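Local coordinates for cobalamin biosynthesis protein CobN (Mycobacterium tuberculosis, PDB 7C6O) that probably inserts cobalt into the corrin ring during cobalamin biosynthesis, as the large catalytic subunit of the ATP-dependent cobaltochelatase, at residues A[223-228]-A[238-243]; A[192-197]-A[228-233]; A[244-249]-A[355-360]; A[319-324]-A[606-611]; A[177-182]-A[206-211]. All blocks are in the same frame, centred on the assembly; numbering follows the deposited sequence.

The first contact to close along the chain is interaction 5, which ties the end of edge strand 176-178 to helix 206-217. Interaction 2 opens on strand 190-196, inside that span, and crosses it by closing at the loop 228-233. Interaction 1 starts on strand 221-227 and closes on helix 235-241. It crosses interaction 2 and shares Ala228 with it. Interaction 3 joins strand 246-249 to helix 343-361 over 105 residues. Interaction 4 starts within that span and reaches strand 608-612, so these two also cross. Interactions 1, 2, 3 and 5 all lie on one mixed sheet and its helices. Interaction 4 leads from that sheet to another.

Interaction 1. Residues A[223-228]-A[238-243]; sequences LPLYCA and LERLGG
Strand 223-227 and the segment 238-243 at the end of helix 235-241 pack without a backbone bond between them, and their closest CA atoms, those of Leu223 and Leu241, are 8.8 Å apart. The gap is filled by side chains. Leu223 and Leu225 both point from the strand toward the helix. Leu223 lies against the guanidinium of Arg240. Its CD1 sits over one face of the flat group, 3.6 Å from Arg240 NH1 and 3.8 Å from Arg240 CZ. Its other methyl, CD2, is 3.9 Å from Arg240 NH1. The arginine gets there by a bend in its chain: CG is anti to the backbone N, and chi2 of 68° then turns the chain toward Leu223. The contact is apolar on the leucine side and uses the flat face of the charged group, not its N-H edge. Arg240 also touches Trp176 and Val178 of the edge strand. Deeper in, Leu225 and Leu241 slide past each other in opposite directions. Leu225 CD1 meets Leu241 CD2 at 3.7 Å. Leu241 goes on to touch Ala192 and Leu194 of the next strand. The exposed arginine therefore lies at the border of a buried leucine cluster. A helix that follows its strand and packs back on the sheet, before strand 246-249, is typical of the beta-alpha-beta units of an alpha/beta domain.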
# COMPACT_ATOMS: atom_id res chain seq x y z
N LEU A 223 -3.28 -16.28 -27.74
CA LEU A 223 -3.63 -15.33 -28.79
C LEU A 223 -2.68 -14.15 -28.70
O LEU A 223 -3.00 -13.12 -28.10
CB LEU A 223 -5.09 -14.89 -28.67
CG LEU A 223 -5.62 -13.84 -29.65
CD1 LEU A 223 -5.43 -14.27 -31.10
CD2 LEU A 223 -7.08 -13.52 -29.37
N PRO A 224 -1.47 -14.28 -29.26
CA PRO A 224 -0.50 -13.18 -29.18
C PRO A 224 -0.85 -12.07 -30.16
O PRO A 224 -1.00 -12.30 -31.36
CB PRO A 224 0.83 -13.85 -29.55
CG PRO A 224 0.43 -15.01 -30.40
CD PRO A 224 -0.90 -15.48 -29.88
N LEU A 225 -0.97 -10.85 -29.64
CA LEU A 225 -1.34 -9.69 -30.43
C LEU A 225 -0.37 -8.55 -30.13
O LEU A 225 -0.11 -8.24 -28.96
CB LEU A 225 -2.78 -9.24 -30.12
CG LEU A 225 -3.89 -10.25 -30.42
CD1 LEU A 225 -5.21 -9.79 -29.82
CD2 LEU A 225 -4.02 -10.47 -31.91
N TYR A 226 0.16 -7.93 -31.18
CA TYR A 226 0.98 -6.74 -31.03
C TYR A 226 0.17 -5.50 -31.35
O TYR A 226 -0.79 -5.54 -32.13
CB TYR A 226 2.24 -6.81 -31.91
CG TYR A 226 1.97 -6.83 -33.40
CD1 TYR A 226 1.84 -8.03 -34.08
CD2 TYR A 226 1.85 -5.64 -34.12
CE1 TYR A 226 1.60 -8.05 -35.45
CE2 TYR A 226 1.60 -5.66 -35.48
CZ TYR A 226 1.48 -6.86 -36.14
OH TYR A 226 1.24 -6.89 -37.50
N CYS A 227 0.56 -4.38 -30.75
CA CYS A 227 -0.13 -3.12 -30.97
C CYS A 227 0.76 -1.98 -30.50
O CYS A 227 1.70 -2.19 -29.73
CB CYS A 227 -1.48 -3.07 -30.25
SG CYS A 227 -1.36 -2.99 -28.46
N ALA A 228 0.44 -0.77 -30.96
CA ALA A 228 1.21 0.39 -30.53
C ALA A 228 0.80 0.85 -29.14
O ALA A 228 1.65 1.32 -28.37
CB ALA A 228 1.04 1.54 -31.54
N LEU A 238 -9.96 -4.29 -30.57
CA LEU A 238 -10.89 -4.56 -29.48
C LEU A 238 -11.86 -5.68 -29.86
O LEU A 238 -12.22 -6.51 -29.02
CB LEU A 238 -11.64 -3.29 -29.10
CG LEU A 238 -10.78 -2.18 -28.51
CD1 LEU A 238 -11.57 -0.90 -28.34
CD2 LEU A 238 -10.19 -2.62 -27.17
N GLU A 239 -12.28 -5.72 -31.12
CA GLU A 239 -13.13 -6.81 -31.59
C GLU A 239 -12.41 -8.15 -31.45
O GLU A 239 -12.99 -9.13 -30.97
CB GLU A 239 -13.54 -6.59 -33.05
CG GLU A 239 -14.40 -5.36 -33.29
CD GLU A 239 -14.84 -5.26 -34.74
OE1 GLU A 239 -14.87 -6.30 -35.43
OE2 GLU A 239 -15.14 -4.13 -35.20
N ARG A 240 -11.14 -8.20 -31.87
CA ARG A 240 -10.38 -9.44 -31.78
C ARG A 240 -10.24 -9.90 -30.33
O ARG A 240 -10.32 -11.10 -30.04
CB ARG A 240 -9.00 -9.25 -32.41
CG ARG A 240 -8.26 -10.54 -32.70
CD ARG A 240 -8.94 -11.34 -33.80
NE ARG A 240 -8.02 -12.30 -34.42
CZ ARG A 240 -7.84 -13.54 -33.99
NH1 ARG A 240 -8.50 -13.99 -32.93
NH2 ARG A 240 -6.99 -14.34 -34.61
N LEU A 241 -10.06 -8.95 -29.40
CA LEU A 241 -9.97 -9.26 -27.98
C LEU A 241 -11.29 -9.77 -27.40
O LEU A 241 -11.28 -10.32 -26.30
CB LEU A 241 -9.51 -8.03 -27.21
CG LEU A 241 -8.04 -7.66 -27.41
CD1 LEU A 241 -7.71 -6.33 -26.76
CD2 LEU A 241 -7.15 -8.77 -26.85
N GLY A 242 -12.41 -9.59 -28.11
CA GLY A 242 -13.66 -10.17 -27.65
C GLY A 242 -13.65 -11.68 -27.62
O GLY A 242 -14.48 -12.28 -26.92
N GLY A 243 -12.74 -12.32 -28.36
CA GLY A 243 -12.60 -13.76 -28.33
C GLY A 243 -11.72 -14.29 -27.23
O GLY A 243 -11.55 -15.51 -27.11

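Interaction 2. Residues A[192-197]-A[228-233]; sequences AVLYYR and ASLRTA
Leu194 of strand 190-196 and Leu230 of the loop 228-233 make the buried, apolar part of this contact. Their side chains cross at about a right angle, and Leu194 CD1 is 4.1 Å from Leu230 CD2. Val249 of the neighbouring strand also touches both leucines. The other end is more exposed and touches at few points. There the edge of the Tyr196 ring comes up to the exposed Ala228, with CE1 3.4 Å from Ala228 O, near the ring plane. The phenol OH of Tyr196 is hydrogen-bonded to Leu252 N. Arg197 gives only its CB to this side, 4.0 Å from Ala228 N. Its chain is extended from CG to NE and carries the guanidinium away to Pro174 O and Thr173 O. The loop has its own brace: Ser229 OG accepts from Arg231 N at 2.9 Å, an ST turn. A type I turn runs from Leu230 to Ala233. Such loops, leading from a strand end to the next helix, are typical of alpha/beta folds.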
# COMPACT_ATOMS: atom_id res chain seq x y z
N ALA A 192 -5.17 -14.02 -24.40
CA ALA A 192 -4.49 -13.05 -25.25
C ALA A 192 -3.19 -12.60 -24.60
O ALA A 192 -3.09 -12.48 -23.38
CB ALA A 192 -5.39 -11.84 -25.51
N VAL A 193 -2.17 -12.38 -25.43
CA VAL A 193 -0.88 -11.84 -24.99
C VAL A 193 -0.63 -10.57 -25.78
O VAL A 193 -0.40 -10.62 -27.00
CB VAL A 193 0.26 -12.84 -25.16
CG1 VAL A 193 1.57 -12.25 -24.66
CG2 VAL A 193 -0.05 -14.13 -24.42
N LEU A 194 -0.65 -9.42 -25.10
CA LEU A 194 -0.52 -8.12 -25.74
C LEU A 194 0.91 -7.60 -25.57
O LEU A 194 1.38 -7.44 -24.43
CB LEU A 194 -1.52 -7.12 -25.15
CG LEU A 194 -2.92 -7.04 -25.76
CD1 LEU A 194 -2.87 -6.43 -27.16
CD2 LEU A 194 -3.59 -8.40 -25.79
N TYR A 195 1.59 -7.35 -26.68
CA TYR A 195 2.95 -6.83 -26.65
C TYR A 195 3.09 -5.69 -27.66
O TYR A 195 2.20 -5.43 -28.46
CB TYR A 195 3.98 -7.94 -26.91
CG TYR A 195 3.92 -8.57 -28.29
CD1 TYR A 195 2.93 -9.49 -28.62
CD2 TYR A 195 4.88 -8.26 -29.25
CE1 TYR A 195 2.89 -10.07 -29.87
CE2 TYR A 195 4.85 -8.84 -30.51
CZ TYR A 195 3.85 -9.75 -30.81
OH TYR A 195 3.81 -10.33 -32.06
N TYR A 196 4.23 -5.01 -27.59
CA TYR A 196 4.42 -3.79 -28.36
C TYR A 196 4.77 -4.08 -29.82
O TYR A 196 5.52 -5.02 -30.13
CB TYR A 196 5.52 -2.94 -27.72
CG TYR A 196 4.99 -2.00 -26.66
CD1 TYR A 196 3.90 -1.18 -26.92
CD2 TYR A 196 5.56 -1.96 -25.40
CE1 TYR A 196 3.40 -0.32 -25.95
CE2 TYR A 196 5.07 -1.11 -24.42
CZ TYR A 196 3.99 -0.29 -24.71
OH TYR A 196 3.50 0.56 -23.74
N ARG A 197 4.21 -3.26 -30.71
CA ARG A 197 4.46 -3.38 -32.14
C ARG A 197 5.94 -3.23 -32.47
O ARG A 197 6.45 -3.89 -33.38
CB ARG A 197 3.63 -2.33 -32.88
CG ARG A 197 3.76 -2.31 -34.40
CD ARG A 197 2.81 -1.26 -34.97
NE ARG A 197 2.83 -1.23 -36.43
CZ ARG A 197 3.64 -0.46 -37.15
NH1 ARG A 197 4.51 0.34 -36.54
NH2 ARG A 197 3.58 -0.48 -38.47
N ALA A 228 0.44 -0.77 -30.96
CA ALA A 228 1.21 0.39 -30.53
C ALA A 228 0.80 0.85 -29.14
O ALA A 228 1.65 1.32 -28.37
CB ALA A 228 1.04 1.54 -31.54
N SER A 229 -0.48 0.73 -28.79
CA SER A 229 -0.97 1.17 -27.50
C SER A 229 -2.33 0.56 -27.23
O SER A 229 -3.14 0.41 -28.15
CB SER A 229 -1.06 2.70 -27.43
OG SER A 229 -1.73 3.13 -26.26
N LEU A 230 -2.58 0.21 -25.97
CA LEU A 230 -3.93 -0.15 -25.56
C LEU A 230 -4.77 1.06 -25.19
O LEU A 230 -6.00 0.95 -25.11
CB LEU A 230 -3.89 -1.13 -24.38
CG LEU A 230 -3.67 -2.59 -24.77
CD1 LEU A 230 -3.71 -3.49 -23.54
CD2 LEU A 230 -4.70 -3.03 -25.79
N ARG A 231 -4.14 2.22 -24.97
CA ARG A 231 -4.91 3.44 -24.71
C ARG A 231 -5.67 3.88 -25.95
O ARG A 231 -6.85 4.24 -25.87
CB ARG A 231 -3.97 4.55 -24.23
CG ARG A 231 -4.65 5.91 -24.10
CD ARG A 231 -3.84 6.87 -23.25
NE ARG A 231 -2.51 7.12 -23.80
CZ ARG A 231 -2.24 8.06 -24.69
NH1 ARG A 231 -3.20 8.86 -25.14
NH2 ARG A 231 -1.00 8.22 -25.13
N THR A 232 -5.01 3.88 -27.10
CA THR A 232 -5.64 4.22 -28.38
C THR A 232 -5.94 2.97 -29.20
O THR A 232 -5.75 2.97 -30.42
CB THR A 232 -4.75 5.18 -29.16
OG1 THR A 232 -3.47 4.57 -29.37
CG2 THR A 232 -4.57 6.48 -28.40
N ALA A 233 -6.40 1.91 -28.55
CA ALA A 233 -6.60 0.63 -29.22
C ALA A 233 -7.56 0.77 -30.39
O ALA A 233 -8.61 1.43 -30.29
CB ALA A 233 -7.14 -0.40 -28.23

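Interaction 3. Residues A[244-249]-A[355-360]; sequences ADAMVV and RHARLR
This contact belongs to the packing of a helix on the sheet of an alpha/beta domain: the start of strand 246-249 meets the C-terminal part of helix 343-361. One small residue of the helix does the touching. Ala357 points toward the strand, and its CB is 3.8 Å from Asp245 CB and 3.9 Å from Ala246 CB. It is also 3.9 Å from Asp245 O. The methyl of Ala357 thus faces two successive residues of the other segment. Small side chains let the backbones come close, with the CA atoms of Asp245 and Ala357 5.4 Å apart. No hydrogen bond joins the two segments. Asp245 offers its CB to the helix, while chi1 of -60° turns its carboxylate to another partner: OD2 accepts from Thr190 N. Arg360, on the next turn of the helix, does not pair with it, since Asp245 OD1 and Arg360 NH1 are 6.4 Å apart. The arginine is bonded instead to backbone oxygens of Asp280, Asp816 and Gly817. In the sheet, strand 246-249 lies between strands 190-196 and 283-289. The helix spans this part of the sheet, with Ala357 on Ile191 and with Val349 and Ala353 on Val248.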
# COMPACT_ATOMS: atom_id res chain seq x y z
N ALA A 244 -11.14 -13.42 -26.41
CA ALA A 244 -10.25 -13.84 -25.34
C ALA A 244 -11.02 -14.02 -24.04
O ALA A 244 -11.98 -13.30 -23.76
CB ALA A 244 -9.13 -12.82 -25.13
N ASP A 245 -10.59 -15.00 -23.25
CA ASP A 245 -11.13 -15.21 -21.91
C ASP A 245 -10.32 -14.50 -20.84
O ASP A 245 -10.82 -14.30 -19.73
CB ASP A 245 -11.20 -16.70 -21.61
CG ASP A 245 -12.08 -17.45 -22.58
OD1 ASP A 245 -13.27 -17.09 -22.69
OD2 ASP A 245 -11.58 -18.37 -23.27
N ALA A 246 -9.08 -14.11 -21.15
CA ALA A 246 -8.25 -13.32 -20.26
C ALA A 246 -7.12 -12.73 -21.09
O ALA A 246 -6.80 -13.23 -22.17
CB ALA A 246 -7.70 -14.15 -19.10
N MET A 247 -6.53 -11.65 -20.58
CA MET A 247 -5.45 -10.95 -21.26
C MET A 247 -4.23 -10.85 -20.35
O MET A 247 -4.35 -10.41 -19.21
CB MET A 247 -5.86 -9.53 -21.66
CG MET A 247 -6.96 -9.41 -22.68
SD MET A 247 -7.45 -7.68 -22.84
CE MET A 247 -5.90 -6.95 -23.33
N VAL A 248 -3.07 -11.25 -20.87
CA VAL A 248 -1.79 -10.90 -20.27
C VAL A 248 -1.21 -9.76 -21.08
O VAL A 248 -0.98 -9.89 -22.29
CB VAL A 248 -0.83 -12.10 -20.24
CG1 VAL A 248 0.49 -11.69 -19.61
CG2 VAL A 248 -1.44 -13.27 -19.47
N VAL A 249 -0.96 -8.62 -20.43
CA VAL A 249 -0.49 -7.42 -21.11
C VAL A 249 0.94 -7.14 -20.68
O VAL A 249 1.31 -7.35 -19.52
CB VAL A 249 -1.40 -6.21 -20.83
CG1 VAL A 249 -2.81 -6.49 -21.34
CG2 VAL A 249 -1.42 -5.85 -19.35
N ARG A 355 -6.02 -19.92 -14.75
CA ARG A 355 -6.87 -20.13 -13.57
C ARG A 355 -7.92 -19.04 -13.45
O ARG A 355 -9.07 -19.31 -13.07
CB ARG A 355 -6.01 -20.19 -12.31
CG ARG A 355 -5.00 -21.33 -12.25
CD ARG A 355 -5.56 -22.59 -11.63
NE ARG A 355 -4.49 -23.53 -11.30
CZ ARG A 355 -4.09 -23.83 -10.07
NH1 ARG A 355 -4.69 -23.27 -9.03
NH2 ARG A 355 -3.11 -24.70 -9.88
N HIS A 356 -7.56 -17.79 -13.75
CA HIS A 356 -8.54 -16.71 -13.69
C HIS A 356 -9.57 -16.85 -14.80
O HIS A 356 -10.76 -16.61 -14.59
CB HIS A 356 -7.84 -15.35 -13.76
CG HIS A 356 -7.23 -14.91 -12.47
ND1 HIS A 356 -5.98 -15.32 -12.06
CD2 HIS A 356 -7.70 -14.09 -11.49
CE1 HIS A 356 -5.71 -14.78 -10.89
NE2 HIS A 356 -6.73 -14.03 -10.52
N ALA A 357 -9.13 -17.22 -16.01
CA ALA A 357 -10.07 -17.44 -17.10
C ALA A 357 -10.97 -18.64 -16.83
O ALA A 357 -12.15 -18.63 -17.20
CB ALA A 357 -9.31 -17.63 -18.41
N ARG A 358 -10.43 -19.67 -16.17
CA ARG A 358 -11.21 -20.86 -15.86
C ARG A 358 -12.41 -20.54 -14.98
O ARG A 358 -13.43 -21.24 -15.04
CB ARG A 358 -10.32 -21.90 -15.18
CG ARG A 358 -11.03 -23.16 -14.70
CD ARG A 358 -11.09 -24.22 -15.79
NE ARG A 358 -11.73 -25.45 -15.31
CZ ARG A 358 -12.87 -25.94 -15.78
NH1 ARG A 358 -13.51 -25.32 -16.76
NH2 ARG A 358 -13.37 -27.06 -15.28
N LEU A 359 -12.32 -19.48 -14.17
CA LEU A 359 -13.40 -19.15 -13.24
C LEU A 359 -14.71 -18.90 -13.97
O LEU A 359 -15.79 -19.24 -13.46
CB LEU A 359 -13.02 -17.93 -12.40
CG LEU A 359 -11.87 -18.11 -11.41
CD1 LEU A 359 -11.50 -16.78 -10.77
CD2 LEU A 359 -12.24 -19.14 -10.34
N ARG A 360 -14.64 -18.31 -15.16
CA ARG A 360 -15.87 -18.05 -15.92
C ARG A 360 -16.52 -19.34 -16.38
O ARG A 360 -17.74 -19.38 -16.59
CB ARG A 360 -15.56 -17.15 -17.11
CG ARG A 360 -16.80 -16.60 -17.81
CD ARG A 360 -17.41 -15.44 -17.04
NE ARG A 360 -16.43 -14.38 -16.83
CZ ARG A 360 -16.18 -13.42 -17.72
NH1 ARG A 360 -16.83 -13.38 -18.87
NH2 ARG A 360 -15.27 -12.49 -17.45

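Interaction 4. Residues A[319-324]-A[606-611]; sequences GRIITV and HAVLVD
Ile321 lies obliquely across both His606 and Val608, and its two branches divide the work. The CG1 branch runs to Val608, where Ile321 CD1 is 3.7 Å from Val608 CG2. The CG2 methyl turns to His606. It is 3.5 Å from His606 O and 4.0 Å from His606 CB. CG1 of the isoleucine stands beside the backbone N and CG2 beside the carbonyl carbon, so the two methyl-bearing arms spread over two residues of the other segment. His606 meets the strand with its CB and backbone, and its ring leads away. That ring is held at NE2 by Leu584 O. Ile322 O lies against both His606 CB, at 3.2 Å, and His606 CA, at 3.3 Å in a bent CA-H...O contact. His606 has positive phi and psi, 37° and 40°, in the left-handed helical region. Two waters complete the join. One accepts from Ile322 N at 3.0 Å and donates to Ala607 O at 2.8 Å. The other accepts from His606 N and lies 2.9 Å from Ile322 O, to which it can donate. Strands 321-331 and 608-612 belong to different sheets, and no direct hydrogen bond links these segments. The chemistry implies an interface between sheets made of apolar side chains, with buried backbone polar groups served by water.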
# COMPACT_ATOMS: atom_id res chain seq x y z
N GLY A 319 -6.90 -1.20 -13.14
CA GLY A 319 -7.50 -2.40 -12.60
C GLY A 319 -6.84 -3.69 -13.03
O GLY A 319 -7.46 -4.76 -12.96
N ARG A 320 -5.59 -3.63 -13.49
CA ARG A 320 -4.87 -4.82 -13.90
C ARG A 320 -4.40 -5.62 -12.70
O ARG A 320 -4.11 -5.07 -11.63
CB ARG A 320 -3.68 -4.45 -14.78
CG ARG A 320 -4.06 -3.82 -16.11
CD ARG A 320 -2.82 -3.38 -16.88
NE ARG A 320 -3.17 -2.70 -18.12
CZ ARG A 320 -2.29 -2.18 -18.97
NH1 ARG A 320 -0.99 -2.25 -18.71
NH2 ARG A 320 -2.70 -1.58 -20.07
N ILE A 321 -4.33 -6.94 -12.87
CA ILE A 321 -3.78 -7.83 -11.87
C ILE A 321 -2.27 -7.88 -12.03
O ILE A 321 -1.76 -8.17 -13.13
CB ILE A 321 -4.39 -9.24 -11.99
CG1 ILE A 321 -5.92 -9.17 -11.90
CG2 ILE A 321 -3.83 -10.17 -10.94
CD1 ILE A 321 -6.60 -10.49 -12.18
N ILE A 322 -1.54 -7.61 -10.95
CA ILE A 322 -0.08 -7.60 -10.98
C ILE A 322 0.42 -9.02 -10.74
O ILE A 322 0.11 -9.63 -9.72
CB ILE A 322 0.49 -6.63 -9.93
CG1 ILE A 322 -0.12 -5.23 -10.10
CG2 ILE A 322 2.00 -6.59 -9.99
CD1 ILE A 322 0.14 -4.61 -11.46
N THR A 323 1.20 -9.55 -11.68
CA THR A 323 1.75 -10.90 -11.56
C THR A 323 3.26 -10.82 -11.34
O THR A 323 3.68 -10.14 -10.39
CB THR A 323 1.34 -11.75 -12.76
OG1 THR A 323 2.10 -11.37 -13.92
CG2 THR A 323 -0.15 -11.59 -13.05
N VAL A 324 4.07 -11.51 -12.12
CA VAL A 324 5.50 -11.68 -11.84
C VAL A 324 6.30 -11.40 -13.11
O VAL A 324 5.70 -11.31 -14.20
CB VAL A 324 5.78 -13.09 -11.29
CG1 VAL A 324 4.95 -13.36 -10.04
CG2 VAL A 324 5.53 -14.15 -12.36
N HIS A 606 -0.69 -11.19 -6.12
CA HIS A 606 -1.58 -10.94 -7.25
C HIS A 606 -3.05 -10.80 -6.86
O HIS A 606 -3.94 -11.28 -7.58
CB HIS A 606 -1.43 -12.03 -8.32
CG HIS A 606 -1.66 -13.42 -7.81
ND1 HIS A 606 -0.63 -14.26 -7.44
CD2 HIS A 606 -2.80 -14.14 -7.65
CE1 HIS A 606 -1.13 -15.42 -7.05
NE2 HIS A 606 -2.44 -15.37 -7.16
N ALA A 607 -3.33 -10.13 -5.74
CA ALA A 607 -4.68 -10.09 -5.22
C ALA A 607 -5.58 -9.21 -6.08
O ALA A 607 -5.15 -8.20 -6.64
CB ALA A 607 -4.68 -9.57 -3.78
N VAL A 608 -6.84 -9.62 -6.20
CA VAL A 608 -7.92 -8.77 -6.70
C VAL A 608 -8.66 -8.26 -5.47
O VAL A 608 -9.40 -9.01 -4.83
CB VAL A 608 -8.86 -9.52 -7.65
CG1 VAL A 608 -10.03 -8.63 -8.05
CG2 VAL A 608 -8.11 -10.00 -8.88
N LEU A 609 -8.46 -6.99 -5.14
CA LEU A 609 -9.17 -6.40 -4.00
C LEU A 609 -10.61 -6.11 -4.36
O LEU A 609 -10.95 -5.81 -5.51
CB LEU A 609 -8.49 -5.11 -3.54
CG LEU A 609 -7.00 -5.14 -3.22
CD1 LEU A 609 -6.56 -3.80 -2.68
CD2 LEU A 609 -6.66 -6.26 -2.25
N VAL A 610 -11.49 -6.22 -3.37
CA VAL A 610 -12.84 -5.69 -3.43
C VAL A 610 -12.97 -4.79 -2.21
O VAL A 610 -13.23 -5.28 -1.11
CB VAL A 610 -13.92 -6.78 -3.43
CG1 VAL A 610 -15.31 -6.15 -3.53
CG2 VAL A 610 -13.70 -7.75 -4.58
N ASP A 611 -12.76 -3.49 -2.39
CA ASP A 611 -12.65 -2.68 -1.19
C ASP A 611 -14.02 -2.46 -0.57
O ASP A 611 -15.06 -2.59 -1.22
CB ASP A 611 -11.91 -1.36 -1.46
CG ASP A 611 -12.63 -0.44 -2.44
OD1 ASP A 611 -13.79 -0.70 -2.82
OD2 ASP A 611 -12.00 0.57 -2.82
O HOH W 1 -2.92 -7.64 -8.26
O HOH W 2 1.75 -10.39 -7.51

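Interaction 5. Residues A[177-182]-A[206-211]; sequences GVLERP and GYVEAL
Leu179 and Arg181 follow the edge strand 176-178 of an alpha/beta sheet and pack against helix 206-217, which lies over that sheet. The apolar part is small. Leu179 CD2 meets Val208 CG1 at 3.9 Å, the two side chains sliding past each other in opposite directions. Pro224 and Tyr195 of neighbouring strands also touch both residues. The ionic part is a two-pronged salt bridge between Arg181 and Glu209. The arginine meets the carboxylate side-on, with NE and NH2, each taking one oxygen. Both oxygens lie close to the guanidinium plane, but the two flat groups are turned 33° apart. The arginine chain is bent at chi3 (68°), which swings its side edge to the glutamate. Each partner has a second ion pair on the helix: Arg181 NH1 with Glu216, and Glu209 OE2 with Arg213. In the bridge itself, Arg181 NE is 2.8 Å from Glu209 OE1, on the syn side but tilted 35° out of the carboxylate plane, and Arg181 NH2 is 3.0 Å from Glu209 OE2, above that plane.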
# COMPACT_ATOMS: atom_id res chain seq x y z
N GLY A 177 -1.71 -6.62 -35.01
CA GLY A 177 -1.83 -7.88 -35.71
C GLY A 177 -1.53 -9.05 -34.80
O GLY A 177 -1.29 -8.90 -33.60
N VAL A 178 -1.56 -10.24 -35.40
CA VAL A 178 -1.37 -11.50 -34.70
C VAL A 178 0.03 -12.02 -34.97
O VAL A 178 0.56 -11.89 -36.08
CB VAL A 178 -2.43 -12.54 -35.13
CG1 VAL A 178 -2.43 -13.73 -34.19
CG2 VAL A 178 -3.81 -11.90 -35.21
N LEU A 179 0.65 -12.60 -33.94
CA LEU A 179 1.87 -13.38 -34.12
C LEU A 179 1.45 -14.78 -34.57
O LEU A 179 0.89 -15.55 -33.79
CB LEU A 179 2.68 -13.43 -32.83
CG LEU A 179 3.99 -14.22 -32.90
CD1 LEU A 179 4.96 -13.57 -33.89
CD2 LEU A 179 4.62 -14.34 -31.53
N GLU A 180 1.72 -15.10 -35.84
CA GLU A 180 1.24 -16.36 -36.39
C GLU A 180 2.03 -17.53 -35.81
O GLU A 180 3.26 -17.54 -35.85
CB GLU A 180 1.33 -16.35 -37.91
CG GLU A 180 0.41 -15.33 -38.57
CD GLU A 180 -1.07 -15.59 -38.31
OE1 GLU A 180 -1.43 -16.75 -38.02
OE2 GLU A 180 -1.86 -14.63 -38.39
N ARG A 181 1.31 -18.51 -35.27
CA ARG A 181 1.88 -19.70 -34.67
C ARG A 181 1.01 -20.89 -35.05
O ARG A 181 -0.18 -20.72 -35.34
CB ARG A 181 1.95 -19.60 -33.14
CG ARG A 181 2.70 -18.38 -32.62
CD ARG A 181 2.59 -18.27 -31.11
NE ARG A 181 3.30 -19.35 -30.42
CZ ARG A 181 2.71 -20.41 -29.87
NH1 ARG A 181 1.39 -20.54 -29.92
NH2 ARG A 181 3.44 -21.33 -29.26
N PRO A 182 1.57 -22.10 -35.07
CA PRO A 182 0.74 -23.28 -35.32
C PRO A 182 -0.27 -23.48 -34.20
O PRO A 182 -0.00 -23.18 -33.04
CB PRO A 182 1.76 -24.43 -35.37
CG PRO A 182 3.09 -23.78 -35.56
CD PRO A 182 2.99 -22.45 -34.89
N GLY A 206 10.77 -13.57 -29.11
CA GLY A 206 11.03 -14.80 -28.39
C GLY A 206 10.40 -14.83 -27.01
O GLY A 206 9.94 -15.88 -26.55
N TYR A 207 10.36 -13.68 -26.33
CA TYR A 207 9.72 -13.65 -25.01
C TYR A 207 8.22 -13.90 -25.11
O TYR A 207 7.63 -14.49 -24.20
CB TYR A 207 10.01 -12.32 -24.30
CG TYR A 207 9.31 -11.09 -24.86
CD1 TYR A 207 8.32 -10.45 -24.12
CD2 TYR A 207 9.65 -10.57 -26.10
CE1 TYR A 207 7.68 -9.31 -24.61
CE2 TYR A 207 9.02 -9.44 -26.60
CZ TYR A 207 8.03 -8.82 -25.85
OH TYR A 207 7.41 -7.70 -26.35
N VAL A 208 7.60 -13.49 -26.22
CA VAL A 208 6.18 -13.75 -26.42
C VAL A 208 5.95 -15.22 -26.75
O VAL A 208 5.00 -15.84 -26.26
CB VAL A 208 5.63 -12.83 -27.53
CG1 VAL A 208 4.18 -13.17 -27.84
CG2 VAL A 208 5.77 -11.37 -27.12
N GLU A 209 6.82 -15.81 -27.59
CA GLU A 209 6.70 -17.22 -27.92
C GLU A 209 6.79 -18.09 -26.67
O GLU A 209 6.03 -19.06 -26.52
CB GLU A 209 7.80 -17.62 -28.91
CG GLU A 209 7.87 -19.11 -29.20
CD GLU A 209 6.66 -19.61 -29.96
OE1 GLU A 209 6.02 -18.79 -30.66
OE2 GLU A 209 6.33 -20.81 -29.84
N ALA A 210 7.70 -17.75 -25.75
CA ALA A 210 7.85 -18.54 -24.54
C ALA A 210 6.59 -18.50 -23.69
O ALA A 210 6.17 -19.53 -23.14
CB ALA A 210 9.06 -18.05 -23.74
N LEU A 211 5.98 -17.32 -23.56
CA LEU A 211 4.74 -17.22 -22.80
C LEU A 211 3.61 -17.98 -23.48
O LEU A 211 2.79 -18.62 -22.81
CB LEU A 211 4.36 -15.76 -22.59
CG LEU A 211 3.14 -15.53 -21.69
CD1 LEU A 211 3.31 -16.28 -20.37
CD2 LEU A 211 2.91 -14.05 -21.44